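Local coordinates for binding domain (Hc) of Paraclostridial Mosquitocidal Protein 1 (Paraclostridium bifermentans, PDB 6HOX) that probably binds receptors on host nerve cells, as the targeting domain of a botulinum-like neurotoxin specific for Anopheles mosquitoes, at residues A[172-175]-A[176-180]; A[427-430]-A[431-434]. All coordinates share one frame; numbering follows the deposited sequence.

Interaction 1: residues A[172-175]-A[176-180]; sequences TVNQ and LKDCT
The side-chain amide of Asn174 lies with one face against the aliphatic chain of Lys177: Lys177 CB sits squarely over Asn174 CG at 3.7 Å, and Lys177 CD comes within 3.6 Å of Asn174 OD1. The other flat group, the Asp178 carboxylate, reaches Asn174 through a single oxygen, OD1, which is 3.8 Å from Asn174 CB. These groups mark a classic beta bulge at the turn of the hairpin formed by strands 167-174 and 178-183, in the concanavalin-like domain, where Lys177 and Asp178 together face Asn174. One acceptor makes the bulge: Asn174 O takes a bond from Lys177 N (2.9 Å), whose donor is tilted 33° from the carbonyl plane, and a weak one from Asp178 N. In return, Asn174 N binds Asp178 O. Beyond the bulge the ladder is regular, and Thr172 and Thr180 exchange two backbone hydrogen bonds.

Val173 and Cys179 occupy the opposite sheet face from this threonine pair. Both touch Trp134 and Met136 of strand 131-137, with Val173 CG2 and Cys179 SG 4.1 Å apart. The two threonines lie alongside each other; with Thr172 OG1 set between its own N and carbonyl carbon (chi1 68°), a water bridges Thr172 OG1 (2.8 Å) and Thr180 OG1 (3.2 Å) and also bonds to Asp178 O.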
loop_
_atom_site.group_PDB
_atom_site.type_symbol
_atom_site.label_atom_id
_atom_site.label_comp_id
_atom_site.label_asym_id
_atom_site.label_seq_id
_atom_site.Cartn_x
_atom_site.Cartn_y
_atom_site.Cartn_z
ATOM N N THR A 172 15.009 3.984 13.265
ATOM C CA THR A 172 16.436 3.945 13.494
ATOM C C THR A 172 16.691 4.465 14.916
ATOM O O THR A 172 16.069 5.450 15.360
ATOM C CB THR A 172 17.198 4.707 12.396
ATOM O OG1 THR A 172 16.921 6.103 12.497
ATOM C CG2 THR A 172 16.844 4.248 10.996
ATOM N N VAL A 173 17.572 3.761 15.639
ATOM C CA VAL A 173 17.937 4.098 17.012
ATOM C C VAL A 173 19.462 4.235 17.087
ATOM O O VAL A 173 20.206 3.262 16.943
ATOM C CB VAL A 173 17.384 3.051 17.989
ATOM C CG1 VAL A 173 17.736 3.367 19.436
ATOM C CG2 VAL A 173 15.878 2.904 17.822
ATOM N N ASN A 174 19.900 5.486 17.229
ATOM C CA ASN A 174 21.245 5.853 17.575
ATOM C C ASN A 174 21.218 6.224 19.052
ATOM O O ASN A 174 20.835 7.358 19.389
ATOM C CB ASN A 174 21.752 7.005 16.709
ATOM C CG ASN A 174 23.161 7.442 17.053
ATOM O OD1 ASN A 174 23.753 8.225 16.317
ATOM N ND2 ASN A 174 23.704 6.956 18.158
ATOM N N GLN A 175 21.543 5.241 19.907
ATOM C CA GLN A 175 21.464 5.399 21.363
ATOM C C GLN A 175 22.399 6.555 21.745
ATOM O O GLN A 175 23.455 6.726 21.149
ATOM C CB GLN A 175 21.712 4.059 22.079
ATOM C CG GLN A 175 20.578 3.055 21.850
ATOM C CD GLN A 175 20.462 1.883 22.802
ATOM O OE1 GLN A 175 20.718 0.734 22.436
ATOM N NE2 GLN A 175 19.990 2.145 24.012
ATOM N N LEU A 176 21.923 7.423 22.646
ATOM C CA LEU A 176 22.644 8.624 23.081
ATOM C C LEU A 176 22.369 9.811 22.143
ATOM O O LEU A 176 22.641 10.954 22.522
ATOM C CB LEU A 176 24.148 8.320 23.167
ATOM C CG LEU A 176 25.033 9.431 23.734
ATOM C CD1 LEU A 176 24.517 9.928 25.080
ATOM C CD2 LEU A 176 26.477 8.956 23.855
ATOM N N LYS A 177 21.826 9.576 20.939
ATOM C CA LYS A 177 21.508 10.688 20.034
ATOM C C LYS A 177 19.997 10.763 19.772
ATOM O O LYS A 177 19.295 11.512 20.440
ATOM C CB LYS A 177 22.305 10.594 18.731
ATOM C CG LYS A 177 23.701 11.187 18.804
ATOM C CD LYS A 177 24.237 11.647 17.467
ATOM C CE LYS A 177 25.690 12.079 17.546
ATOM N NZ LYS A 177 26.215 12.468 16.215
ATOM N N ASP A 178 19.504 10.035 18.762
ATOM C CA ASP A 178 18.122 10.198 18.364
ATOM C C ASP A 178 17.529 8.873 17.891
ATOM O O ASP A 178 18.227 7.938 17.487
ATOM C CB ASP A 178 17.955 11.265 17.283
ATOM C CG ASP A 178 18.848 11.058 16.072
ATOM O OD1 ASP A 178 19.760 10.196 16.137
ATOM O OD2 ASP A 178 18.625 11.761 15.073
ATOM N N CYS A 179 16.205 8.846 17.995
ATOM C CA CYS A 179 15.344 7.862 17.448
ATOM C C CYS A 179 14.572 8.499 16.285
ATOM O O CYS A 179 14.031 9.586 16.476
ATOM C CB CYS A 179 14.354 7.447 18.519
ATOM S SG CYS A 179 13.310 6.132 17.905
ATOM N N THR A 180 14.521 7.844 15.117
ATOM C CA THR A 180 13.866 8.432 13.915
ATOM C C THR A 180 12.914 7.412 13.281
ATOM O O THR A 180 13.267 6.242 13.158
ATOM C CB THR A 180 14.900 8.914 12.890
ATOM O OG1 THR A 180 15.756 9.845 13.547
ATOM C CG2 THR A 180 14.276 9.567 11.676
HETATM O O HOH W 1 18.014 7.762 14.529
#

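Interaction 2: residues A[427-430]-A[431-434]; sequences LKKH and TKTN
Thr431 and Leu427 meet one helical turn apart in the short helix 427-432 of the C-terminal, trefoil-family half of the binding domain. Among the backbone bonds, Thr431 N to Leu427 O and Lys432 N to Lys428 O (3.0 Å) follow the alpha-helical i to i-4 pattern. At Thr433 the pattern changes: its N binds His430 O, three residues back, from well above the carbonyl plane, and keeps a weak bond to Lys429 O.

Threonine hydroxyls supply a second set of bonds, each returning to a carbonyl of the preceding turn. Thr431 OG1, turned beside its own N (chi1 -65°), donates to Leu427 O at 2.9 Å, so that this oxygen is gripped by both the amide and the hydroxyl of one residue. His430 O is likewise doubly held by Thr433, whose N and OG1 approach from the same face of its plane.

Aliphatic contacts join the lysines. Lys428 and Lys432 run side by side, with Lys428 CE and Lys432 CE 4.2 Å apart, and Lys432 CG rests 3.3 Å from Lys428 O. The like charges of Lys428 NZ and Lys432 NZ are separated by 4.7 Å; Lys432 NZ is held by a hydrogen bond to Tyr418 OH and a weak one to Ile398 O.

Among bonds to the surroundings, His430 NE2 in the conformer described here reaches Tyr422 O. Beyond the helix, Asn434 ND2 and OD1 bond to Gln268 OE1 and Gln384 NE2. Across the contact, a chi1 of 60° swings Thr433 OG1 back over the turn into a short 2.7 Å bond to His430 O.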
loop_
_atom_site.group_PDB
_atom_site.type_symbol
_atom_site.label_atom_id
_atom_site.label_comp_id
_atom_site.label_asym_id
_atom_site.label_seq_id
_atom_site.Cartn_x
_atom_site.Cartn_y
_atom_site.Cartn_z
ATOM N N LEU A 427 0.367 19.710 -10.748
ATOM C CA LEU A 427 -0.036 18.601 -9.881
ATOM C C LEU A 427 -1.410 18.042 -10.279
ATOM O O LEU A 427 -1.572 16.838 -10.328
ATOM C CB LEU A 427 -0.062 19.093 -8.430
ATOM C CG LEU A 427 -0.314 18.011 -7.377
ATOM C CD1 LEU A 427 0.824 17.004 -7.344
ATOM C CD2 LEU A 427 -0.513 18.626 -5.999
ATOM N N LYS A 428 -2.385 18.922 -10.533
ATOM C CA LYS A 428 -3.765 18.537 -10.852
ATOM C C LYS A 428 -3.787 17.654 -12.112
ATOM O O LYS A 428 -4.495 16.650 -12.167
ATOM C CB LYS A 428 -4.617 19.796 -11.034
ATOM C CG LYS A 428 -6.079 19.562 -11.402
ATOM C CD LYS A 428 -6.676 20.615 -12.336
ATOM C CE LYS A 428 -6.092 20.572 -13.737
ATOM N NZ LYS A 428 -6.924 21.294 -14.730
ATOM N N LYS A 429 -3.000 18.029 -13.129
ATOM C CA LYS A 429 -2.995 17.330 -14.404
ATOM C C LYS A 429 -2.295 15.986 -14.243
ATOM O O LYS A 429 -2.784 15.001 -14.759
ATOM C CB LYS A 429 -2.328 18.181 -15.483
ATOM C CG LYS A 429 -3.161 19.375 -15.904
ATOM C CD LYS A 429 -2.522 20.192 -16.986
ATOM C CE LYS A 429 -2.748 21.682 -16.819
ATOM N NZ LYS A 429 -4.164 22.006 -16.542
ATOM N N HIS A 430 -1.153 15.975 -13.544
ATOM C CA HIS A 430 -0.489 14.719 -13.165
ATOM C C HIS A 430 -1.521 13.805 -12.495
ATOM O O HIS A 430 -1.647 12.658 -12.888
ATOM C CB HIS A 430 0.760 14.924 -12.281
ATOM C CG HIS A 430 2.047 15.087 -13.028
ATOM N ND1 HIS A 430 3.133 15.760 -12.495
ATOM C CD2 HIS A 430 2.425 14.698 -14.266
ATOM C CE1 HIS A 430 4.120 15.778 -13.370
ATOM N NE2 HIS A 430 3.713 15.130 -14.466
ATOM N N THR A 431 -2.278 14.334 -11.520
ATOM C CA THR A 431 -3.277 13.582 -10.748
ATOM C C THR A 431 -4.325 12.940 -11.686
ATOM O O THR A 431 -4.667 11.773 -11.504
ATOM C CB THR A 431 -3.887 14.479 -9.654
ATOM O OG1 THR A 431 -2.881 14.844 -8.703
ATOM C CG2 THR A 431 -5.000 13.824 -8.875
ATOM N N LYS A 432 -4.815 13.694 -12.689
ATOM C CA LYS A 432 -5.838 13.228 -13.641
ATOM C C LYS A 432 -5.331 12.129 -14.590
ATOM O O LYS A 432 -6.162 11.495 -15.286
ATOM C CB LYS A 432 -6.311 14.354 -14.568
ATOM C CG LYS A 432 -7.022 15.517 -13.907
ATOM C CD LYS A 432 -7.856 16.329 -14.866
ATOM C CE LYS A 432 -7.053 17.132 -15.864
ATOM N NZ LYS A 432 -7.831 17.343 -17.115
ATOM N N THR A 433 -4.012 11.936 -14.674
ATOM C CA THR A 433 -3.398 10.946 -15.577
ATOM C C THR A 433 -2.924 9.689 -14.826
ATOM O O THR A 433 -2.386 8.774 -15.442
ATOM C CB THR A 433 -2.249 11.557 -16.391
ATOM O OG1 THR A 433 -1.231 12.036 -15.509
ATOM C CG2 THR A 433 -2.718 12.691 -17.279
ATOM N N ASN A 434 -3.196 9.615 -13.523
ATOM C CA ASN A 434 -2.815 8.465 -12.701
ATOM C C ASN A 434 -4.052 7.615 -12.440
ATOM O O ASN A 434 -5.083 8.136 -12.048
ATOM C CB ASN A 434 -2.194 8.892 -11.375
ATOM C CG ASN A 434 -0.831 9.527 -11.532
ATOM O OD1 ASN A 434 -0.058 9.142 -12.403
ATOM N ND2 ASN A 434 -0.507 10.455 -10.649
#

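In the fold
Both interactions are local, each closing within a continuous piece of chain, and they follow in series without nesting or crossing. Coming from the N terminus, interaction 1 is the first of the two, where the hairpin of strands 167-174 and 178-183 closes; its outer edges pair with strands 89-96 and 186-192 in the N-terminal receptor-binding region. Much later, after most strands of the C-terminal region, the chain winds through interaction 2 in helix 427-432, just before strand 435-438, which pairs with strand 263-267 and so returns to the start of that region. The two centres are about 38 Å apart and their nearest atoms about 24 Å, with no touch.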